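PDB 6ECB: Vlm2 from Streptomyces tsusimaensis, which acts in nonribosomal synthesis of the depsipeptide valinomycin, this piece being its thioesterase domain, which probably oligomerises and cyclises the enzyme-bound chain. Local coordinates for residues R59-F64 with Q287-H292; H238-K243 with T265-P270. All coordinates share one frame; numbering follows the deposited sequence.

Contact 1: R59-F64 with Q287-H292; sequences RHLKGF and QLLDRH
With CG beside its backbone N (chi1 -78°), D290 swings its carboxylate off helix 281-293 onto the backbone of K62 and G63. The chain has just left helix 55-60 there. K62 N donates to the syn lone pair of D290 OD2 at 2.9 Å. G63 N reaches the other oxygen, OD1, at 2.8 Å, in a weaker, more bent bond. G63 suits the spot: a beta carbon would sit about 3.0 Å from D290 OD1, a tight fit. F64 takes a similar first torsion (chi1 -66°), which lays the edge of its ring beside the same carboxylate, with CE1 3.3 Å from D290 OD1. Further round the edge, F64 CZ lies near the carbonyl of L289. L61 adds the apolar share, as its CD2 packs on L289 CB at 3.9 Å. A water links three groups: it donates to H60 O and D290 OD2 and accepts from K62 NZ. Two amide N-H groups and a water thus grip this carboxylate. The K62 ammonium stands beyond salt-bridge range, with NZ 4.4 Å from D290 OD2. Together the donors and this nearby positive charge would probably keep D290 ionised.

Contact 2: H238-K243 with T265-P270; sequences HVFRTK and TFVDIP
One carboxylate, D268, holds two cations from the neighbouring strand and the turn after it, in a salt-bridge network. R241 NE forms a salt bridge to D268 OD1 at 3.2 Å, nearly along its C-O axis but tilted from the guanidinium plane. K243 NZ makes the second, to D268 OD2 at 3.3 Å, from above the carboxylate plane. K243 gets there by folding back at chi2, chi3 and chi4, with CD resting against the carboxylate. R241 starts between its backbone N and carbonyl carbon (chi1 53°) and then runs extended, which carries its guanidinium to F266. The two planes are 24° apart, and F266 CD2 lies over the centre of the guanidinium. A water accepts from R241 NH2 and donates to D268 OD1. A leucine in place of R241 would probably leave D268 OD1 without its charged partner and take away the guanidinium packed against F266.

The strands run parallel, as the last two of the alpha/beta-hydrolase sheet, and 264-268 is the edge strand. Both belong to a beta-alpha-beta unit with helix 247-250 between them. Backbone bonds pass back and forth from V239 N to T265 O (2.8 Å) through to I269 N to R241 O (2.9 Å). On the R241 side, V239 lies alongside F266. On the opposite face, F240 CD2 packs on V267 CB at 3.6 Å. There too, T265 CB makes a CH-pi contact over the H238 ring, 4.1 Å from its centroid.

In the fold
Helix 281-293 joins the two contacts, whose centres are 14 Å apart. One side of it carries D290 to the turn after helix 55-60 in contact 1. L288, L289 and H292 meet the strand pair of contact 2. L289 CD1 lies 3.7 Å from F240 CE2, and H292 NE2 lies 3.7 Å from V267 CG1. L288 CD1 touches I269 CG2, also at 3.7 Å. Strand 264-268 precedes this helix in the chain. H273, in the stretch between them, would form the likely catalytic triad with S111 and D138. Contact 2 adjoins that site: T242 N donates a hydrogen bond to D138 OD1.

Contact 1: R59-F64 with Q287-H292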
ATOM      1  N   ARG A  59       7.165  -7.200   9.042  1.00 20.54           N
ATOM      2  CA  ARG A  59       7.670  -8.023  10.125  1.00 21.22           C
ATOM      3  C   ARG A  59       8.190  -9.366   9.636  1.00 22.71           C
ATOM      4  O   ARG A  59       8.983  -9.993  10.343  1.00 23.07           O
ATOM      5  CB  ARG A  59       6.584  -8.267  11.183  1.00 24.46           C
ATOM      6  CG  ARG A  59       6.269  -7.046  12.031  1.00 33.59           C
ATOM      7  CD  ARG A  59       5.815  -7.505  13.419  1.00 78.52           C
ATOM      8  NE  ARG A  59       4.689  -8.416  13.288  1.00 73.42           N
ATOM      9  CZ  ARG A  59       4.275  -9.261  14.223  1.00 52.77           C
ATOM     10  NH1 ARG A  59       3.229 -10.034  13.973  1.00 54.97           N
ATOM     11  NH2 ARG A  59       4.884  -9.337  15.401  1.00 70.20           N
ATOM     12  N   HIS A  60       7.728  -9.835   8.480  1.00 21.80           N
ATOM     13  CA  HIS A  60       8.132 -11.142   7.983  1.00 20.50           C
ATOM     14  C   HIS A  60       9.346 -11.089   7.058  1.00 21.08           C
ATOM     15  O   HIS A  60      10.027 -12.118   6.888  1.00 24.06           O
ATOM     16  CB  HIS A  60       6.967 -11.797   7.235  1.00 20.81           C
ATOM     17  CG  HIS A  60       5.932 -12.400   8.144  1.00 21.01           C
ATOM     18  ND1 HIS A  60       4.938 -11.655   8.735  1.00 21.44           N
ATOM     19  CD2 HIS A  60       5.735 -13.673   8.547  1.00 22.07           C
ATOM     20  CE1 HIS A  60       4.170 -12.444   9.469  1.00 21.93           C
ATOM     21  NE2 HIS A  60       4.631 -13.675   9.369  1.00 24.91           N
ATOM     22  N   LEU A  61       9.645  -9.932   6.486  1.00 22.43           N
ATOM     23  CA  LEU A  61      10.793  -9.813   5.596  1.00 19.24           C
ATOM     24  C   LEU A  61      12.088 -10.004   6.355  1.00 25.35           C
ATOM     25  O   LEU A  61      12.283  -9.460   7.446  1.00 27.80           O
ATOM     26  CB  LEU A  61      10.791  -8.437   4.925  1.00 18.27           C
ATOM     27  CG  LEU A  61       9.657  -8.217   3.947  1.00 18.50           C
ATOM     28  CD1 LEU A  61       9.559  -6.709   3.588  1.00 21.19           C
ATOM     29  CD2 LEU A  61       9.805  -9.044   2.681  1.00 20.98           C
ATOM     30  N   LYS A  62      12.981 -10.787   5.765  1.00 23.81           N
ATOM     31  CA  LYS A  62      14.284 -11.044   6.344  1.00 23.37           C
ATOM     32  C   LYS A  62      15.432 -10.515   5.506  1.00 31.11           C
ATOM     33  O   LYS A  62      16.560 -10.448   6.008  1.00 29.59           O
ATOM     34  CB  LYS A  62      14.473 -12.552   6.551  1.00 27.38           C
ATOM     35  CG  LYS A  62      13.472 -13.122   7.546  1.00 40.56           C
ATOM     36  CD  LYS A  62      13.795 -14.559   7.968  1.00 50.32           C
ATOM     37  CE  LYS A  62      12.571 -15.469   7.878  1.00 70.92           C
ATOM     38  NZ  LYS A  62      12.147 -15.722   6.457  1.00 84.38           N
ATOM     39  N   GLY A  63      15.184 -10.153   4.258  1.00 24.33           N
ATOM     40  CA  GLY A  63      16.259  -9.814   3.347  1.00 27.48           C
ATOM     41  C   GLY A  63      16.417  -8.331   3.097  1.00 24.51           C
ATOM     42  O   GLY A  63      17.103  -7.933   2.144  1.00 24.79           O
ATOM     43  N   PHE A  64      15.799  -7.499   3.937  1.00 23.60           N
ATOM     44  CA  PHE A  64      15.785  -6.063   3.713  1.00 22.68           C
ATOM     45  C   PHE A  64      16.303  -5.342   4.944  1.00 24.11           C
ATOM     46  O   PHE A  64      16.251  -5.857   6.068  1.00 29.49           O
ATOM     47  CB  PHE A  64      14.375  -5.581   3.346  1.00 21.85           C
ATOM     48  CG  PHE A  64      13.910  -6.102   2.033  1.00 18.83           C
ATOM     49  CD1 PHE A  64      13.370  -7.375   1.922  1.00 21.13           C
ATOM     50  CD2 PHE A  64      14.049  -5.345   0.895  1.00 21.02           C
ATOM     51  CE1 PHE A  64      12.967  -7.873   0.687  1.00 19.50           C
ATOM     52  CE2 PHE A  64      13.647  -5.826  -0.335  1.00 22.49           C
ATOM     53  CZ  PHE A  64      13.098  -7.080  -0.448  1.00 20.15           C
ATOM     54  N   GLN A 287       8.824 -14.263   1.823  1.00 21.10           N
ATOM     55  CA  GLN A 287       9.904 -15.134   1.371  1.00 22.98           C
ATOM     56  C   GLN A 287      10.225 -14.884  -0.095  1.00 23.31           C
ATOM     57  O   GLN A 287      11.397 -14.889  -0.493  1.00 23.82           O
ATOM     58  CB  GLN A 287       9.509 -16.596   1.605  1.00 28.26           C
ATOM     59  CG  GLN A 287      10.471 -17.625   1.082  1.00 47.40           C
ATOM     60  CD  GLN A 287      10.113 -19.033   1.565  1.00 72.20           C
ATOM     61  OE1 GLN A 287       9.906 -19.260   2.768  1.00 58.04           O
ATOM     62  NE2 GLN A 287      10.022 -19.979   0.629  1.00 75.15           N
ATOM     63  N   LEU A 288       9.192 -14.660  -0.913  1.00 22.40           N
ATOM     64  CA  LEU A 288       9.396 -14.425  -2.339  1.00 24.96           C
ATOM     65  C   LEU A 288       9.970 -13.037  -2.612  1.00 23.82           C
ATOM     66  O   LEU A 288      10.810 -12.879  -3.514  1.00 22.48           O
ATOM     67  CB  LEU A 288       8.074 -14.644  -3.080  1.00 24.86           C
ATOM     68  CG  LEU A 288       7.710 -16.127  -3.179  1.00 31.24           C
ATOM     69  CD1 LEU A 288       6.247 -16.342  -3.530  1.00 31.71           C
ATOM     70  CD2 LEU A 288       8.589 -16.809  -4.192  1.00 34.14           C
ATOM     71  N   LEU A 289       9.527 -12.012  -1.875  1.00 20.53           N
ATOM     72  CA  LEU A 289      10.177 -10.703  -1.994  1.00 20.60           C
ATOM     73  C   LEU A 289      11.638 -10.796  -1.591  1.00 21.26           C
ATOM     74  O   LEU A 289      12.516 -10.213  -2.242  1.00 21.56           O
ATOM     75  CB  LEU A 289       9.495  -9.648  -1.118  1.00 20.55           C
ATOM     76  CG  LEU A 289       8.534  -8.671  -1.750  1.00 24.88           C
ATOM     77  CD1 LEU A 289       7.328  -9.433  -2.252  1.00 30.51           C
ATOM     78  CD2 LEU A 289       8.118  -7.607  -0.726  1.00 26.83           C
ATOM     79  N   ASP A 290      11.916 -11.519  -0.508  1.00 21.65           N
ATOM     80  CA  ASP A 290      13.300 -11.712  -0.094  1.00 21.81           C
ATOM     81  C   ASP A 290      14.104 -12.360  -1.209  1.00 24.42           C
ATOM     82  O   ASP A 290      15.220 -11.929  -1.525  1.00 24.27           O
ATOM     83  CB  ASP A 290      13.383 -12.591   1.151  1.00 24.52           C
ATOM     84  CG  ASP A 290      13.048 -11.869   2.440  1.00 25.21           C
ATOM     85  OD1 ASP A 290      13.054 -10.630   2.496  1.00 24.71           O
ATOM     86  OD2 ASP A 290      12.802 -12.596   3.447  1.00 23.88           O
ATOM     87  N   ARG A 291      13.554 -13.419  -1.806  1.00 24.24           N
ATOM     88  CA  ARG A 291      14.297 -14.181  -2.806  1.00 25.67           C
ATOM     89  C   ARG A 291      14.548 -13.361  -4.061  1.00 25.52           C
ATOM     90  O   ARG A 291      15.647 -13.413  -4.632  1.00 26.63           O
ATOM     91  CB  ARG A 291      13.527 -15.450  -3.172  1.00 25.55           C
ATOM     92  CG  ARG A 291      14.185 -16.288  -4.272  1.00 42.81           C
ATOM     93  CD  ARG A 291      13.316 -17.501  -4.636  1.00 62.72           C
ATOM     94  NE  ARG A 291      12.764 -18.149  -3.443  1.00 74.39           N
ATOM     95  CZ  ARG A 291      11.763 -19.025  -3.457  1.00 82.41           C
ATOM     96  NH1 ARG A 291      11.193 -19.376  -4.606  1.00 85.13           N
ATOM     97  NH2 ARG A 291      11.326 -19.547  -2.317  1.00 80.77           N
ATOM     98  N   HIS A 292      13.529 -12.637  -4.529  1.00 22.79           N
ATOM     99  CA  HIS A 292      13.612 -11.942  -5.802  1.00 23.67           C
ATOM    100  C   HIS A 292      14.207 -10.551  -5.699  1.00 26.36           C
ATOM    101  O   HIS A 292      14.825 -10.092  -6.671  1.00 24.76           O
ATOM    102  CB  HIS A 292      12.231 -11.861  -6.445  1.00 25.38           C
ATOM    103  CG  HIS A 292      11.759 -13.166  -6.979  1.00 31.30           C
ATOM    104  ND1 HIS A 292      12.083 -13.613  -8.243  1.00 32.90           N
ATOM    105  CD2 HIS A 292      10.999 -14.133  -6.419  1.00 29.84           C
ATOM    106  CE1 HIS A 292      11.538 -14.799  -8.438  1.00 38.61           C
ATOM    107  NE2 HIS A 292      10.876 -15.140  -7.347  1.00 33.66           N
TER
HETATM  108  O   HOH W   1      10.733 -13.776   4.748  1.00 29.04           O

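Contact 2: H238-K243 with T265-P270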
ATOM      1  N   HIS A 238       9.187  -5.293 -10.399  1.00 18.01           N
ATOM      2  CA  HIS A 238       8.851  -6.643  -9.963  1.00 17.74           C
ATOM      3  C   HIS A 238       7.383  -6.639  -9.596  1.00 20.04           C
ATOM      4  O   HIS A 238       6.981  -5.863  -8.731  1.00 18.10           O
ATOM      5  CB  HIS A 238       9.632  -7.088  -8.736  1.00 20.31           C
ATOM      6  CG  HIS A 238      10.967  -7.673  -9.052  1.00 29.97           C
ATOM      7  ND1 HIS A 238      12.048  -6.878  -9.328  1.00 26.86           N
ATOM      8  CD2 HIS A 238      11.394  -8.959  -9.169  1.00 46.19           C
ATOM      9  CE1 HIS A 238      13.098  -7.637  -9.581  1.00 32.43           C
ATOM     10  NE2 HIS A 238      12.729  -8.909  -9.498  1.00 33.18           N
ATOM     11  N   VAL A 239       6.599  -7.494 -10.243  1.00 18.97           N
ATOM     12  CA  VAL A 239       5.161  -7.591 -10.028  1.00 19.53           C
ATOM     13  C   VAL A 239       4.898  -8.916  -9.321  1.00 21.28           C
ATOM     14  O   VAL A 239       5.207  -9.982  -9.862  1.00 22.38           O
ATOM     15  CB  VAL A 239       4.399  -7.546 -11.365  1.00 18.98           C
ATOM     16  CG1 VAL A 239       2.885  -7.637 -11.156  1.00 20.42           C
ATOM     17  CG2 VAL A 239       4.759  -6.295 -12.170  1.00 21.21           C
ATOM     18  N   PHE A 240       4.334  -8.862  -8.129  1.00 19.05           N
ATOM     19  CA  PHE A 240       3.984 -10.049  -7.358  1.00 21.78           C
ATOM     20  C   PHE A 240       2.469 -10.165  -7.432  1.00 20.12           C
ATOM     21  O   PHE A 240       1.763  -9.273  -6.953  1.00 21.88           O
ATOM     22  CB  PHE A 240       4.470  -9.926  -5.905  1.00 20.82           C
ATOM     23  CG  PHE A 240       5.969  -9.871  -5.787  1.00 18.92           C
ATOM     24  CD1 PHE A 240       6.647  -8.658  -5.936  1.00 21.60           C
ATOM     25  CD2 PHE A 240       6.703 -11.022  -5.584  1.00 21.25           C
ATOM     26  CE1 PHE A 240       8.021  -8.616  -5.878  1.00 19.98           C
ATOM     27  CE2 PHE A 240       8.091 -10.986  -5.523  1.00 23.14           C
ATOM     28  CZ  PHE A 240       8.747  -9.765  -5.668  1.00 21.97           C
ATOM     29  N   ARG A 241       1.976 -11.247  -8.039  1.00 22.22           N
ATOM     30  CA  ARG A 241       0.551 -11.350  -8.321  1.00 20.98           C
ATOM     31  C   ARG A 241      -0.028 -12.636  -7.759  1.00 19.25           C
ATOM     32  O   ARG A 241       0.547 -13.720  -7.926  1.00 24.09           O
ATOM     33  CB  ARG A 241       0.269 -11.292  -9.838  1.00 24.51           C
ATOM     34  CG  ARG A 241       1.065 -12.286 -10.619  1.00 24.91           C
ATOM     35  CD  ARG A 241       0.545 -12.454 -12.055  1.00 29.40           C
ATOM     36  NE  ARG A 241       1.500 -13.206 -12.861  1.00 28.68           N
ATOM     37  CZ  ARG A 241       1.650 -13.073 -14.175  1.00 27.18           C
ATOM     38  NH1 ARG A 241       0.886 -12.234 -14.871  1.00 28.66           N
ATOM     39  NH2 ARG A 241       2.570 -13.785 -14.793  1.00 30.76           N
ATOM     40  N   THR A 242      -1.199 -12.498  -7.149  1.00 22.20           N
ATOM     41  CA  THR A 242      -1.959 -13.659  -6.710  1.00 23.88           C
ATOM     42  C   THR A 242      -2.635 -14.301  -7.923  1.00 33.71           C
ATOM     43  O   THR A 242      -2.690 -13.720  -9.018  1.00 27.19           O
ATOM     44  CB  THR A 242      -2.985 -13.281  -5.637  1.00 26.08           C
ATOM     45  OG1 THR A 242      -3.924 -12.309  -6.125  1.00 25.66           O
ATOM     46  CG2 THR A 242      -2.287 -12.725  -4.397  1.00 26.85           C
ATOM     47  N   LYS A 243      -3.133 -15.513  -7.721  1.00 29.05           N
ATOM     48  CA  LYS A 243      -3.594 -16.354  -8.824  1.00 29.76           C
ATOM     49  C   LYS A 243      -5.057 -16.752  -8.695  1.00 32.63           C
ATOM     50  O   LYS A 243      -5.479 -17.736  -9.298  1.00 35.45           O
ATOM     51  CB  LYS A 243      -2.708 -17.588  -8.953  1.00 35.35           C
ATOM     52  CG  LYS A 243      -1.241 -17.267  -9.238  1.00 48.68           C
ATOM     53  CD  LYS A 243      -1.039 -16.232 -10.381  1.00 50.84           C
ATOM     54  CE  LYS A 243      -1.629 -16.706 -11.715  1.00 57.54           C
ATOM     55  NZ  LYS A 243      -0.984 -17.959 -12.207  1.00 48.45           N
ATOM     56  N   THR A 265       9.609  -8.258 -14.116  1.00 20.34           N
ATOM     57  CA  THR A 265       9.596  -9.637 -13.662  1.00 21.65           C
ATOM     58  C   THR A 265       8.264  -9.901 -12.989  1.00 23.29           C
ATOM     59  O   THR A 265       7.809  -9.082 -12.190  1.00 25.90           O
ATOM     60  CB  THR A 265      10.738  -9.911 -12.679  1.00 26.50           C
ATOM     61  OG1 THR A 265      11.996  -9.693 -13.328  1.00 24.56           O
ATOM     62  CG2 THR A 265      10.671 -11.348 -12.173  1.00 40.57           C
ATOM     63  N   PHE A 266       7.635 -11.031 -13.314  1.00 23.34           N
ATOM     64  CA  PHE A 266       6.376 -11.421 -12.695  1.00 22.43           C
ATOM     65  C   PHE A 266       6.613 -12.617 -11.787  1.00 24.72           C
ATOM     66  O   PHE A 266       7.256 -13.590 -12.197  1.00 26.23           O
ATOM     67  CB  PHE A 266       5.321 -11.754 -13.760  1.00 21.96           C
ATOM     68  CG  PHE A 266       4.939 -10.579 -14.604  1.00 19.35           C
ATOM     69  CD1 PHE A 266       5.637 -10.267 -15.762  1.00 24.10           C
ATOM     70  CD2 PHE A 266       3.912  -9.737 -14.208  1.00 23.73           C
ATOM     71  CE1 PHE A 266       5.288  -9.157 -16.528  1.00 25.11           C
ATOM     72  CE2 PHE A 266       3.571  -8.638 -14.968  1.00 22.61           C
ATOM     73  CZ  PHE A 266       4.262  -8.342 -16.121  1.00 24.93           C
ATOM     74  N   VAL A 267       6.072 -12.553 -10.575  1.00 21.42           N
ATOM     75  CA  VAL A 267       6.235 -13.602  -9.570  1.00 23.67           C
ATOM     76  C   VAL A 267       4.864 -13.960  -9.004  1.00 22.96           C
ATOM     77  O   VAL A 267       4.161 -13.099  -8.464  1.00 23.27           O
ATOM     78  CB  VAL A 267       7.172 -13.155  -8.434  1.00 24.89           C
ATOM     79  CG1 VAL A 267       7.319 -14.254  -7.380  1.00 26.53           C
ATOM     80  CG2 VAL A 267       8.533 -12.772  -8.987  1.00 30.71           C
ATOM     81  N   ASP A 268       4.489 -15.231  -9.103  1.00 25.24           N
ATOM     82  CA  ASP A 268       3.216 -15.665  -8.543  1.00 25.96           C
ATOM     83  C   ASP A 268       3.350 -15.776  -7.022  1.00 26.95           C
ATOM     84  O   ASP A 268       4.366 -16.276  -6.517  1.00 29.85           O
ATOM     85  CB  ASP A 268       2.801 -17.022  -9.124  1.00 29.58           C
ATOM     86  CG  ASP A 268       2.373 -16.958 -10.594  1.00 38.24           C
ATOM     87  OD1 ASP A 268       2.263 -15.879 -11.189  1.00 35.01           O
ATOM     88  OD2 ASP A 268       2.111 -18.027 -11.157  1.00 42.34           O
ATOM     89  N   ILE A 269       2.321 -15.334  -6.302  1.00 24.23           N
ATOM     90  CA  ILE A 269       2.298 -15.436  -4.840  1.00 25.50           C
ATOM     91  C   ILE A 269       0.988 -16.076  -4.398  1.00 28.83           C
ATOM     92  O   ILE A 269      -0.026 -16.019  -5.112  1.00 27.08           O
ATOM     93  CB  ILE A 269       2.483 -14.058  -4.165  1.00 24.17           C
ATOM     94  CG1 ILE A 269       1.520 -13.003  -4.737  1.00 23.24           C
ATOM     95  CG2 ILE A 269       3.921 -13.581  -4.341  1.00 25.76           C
ATOM     96  CD1 ILE A 269       1.423 -11.708  -3.931  1.00 21.98           C
ATOM     97  N   PRO A 270       0.964 -16.660  -3.199  1.00 28.98           N
ATOM     98  CA  PRO A 270      -0.267 -17.272  -2.692  1.00 28.35           C
ATOM     99  C   PRO A 270      -1.230 -16.241  -2.132  1.00 27.26           C
ATOM    100  O   PRO A 270      -0.908 -15.070  -1.930  1.00 30.03           O
ATOM    101  CB  PRO A 270       0.237 -18.199  -1.573  1.00 34.77           C
ATOM    102  CG  PRO A 270       1.416 -17.478  -1.035  1.00 38.89           C
ATOM    103  CD  PRO A 270       2.086 -16.834  -2.255  1.00 32.26           C
TER
HETATM  104  O   HOH W   2       4.177 -14.970 -12.706  1.00 43.88           O
HETATM  105  O   HOH W   3      -2.625 -16.812  -5.203  1.00 27.56           O
HETATM  106  O   HOH W   4       1.086 -16.795 -13.720  1.00 47.48           O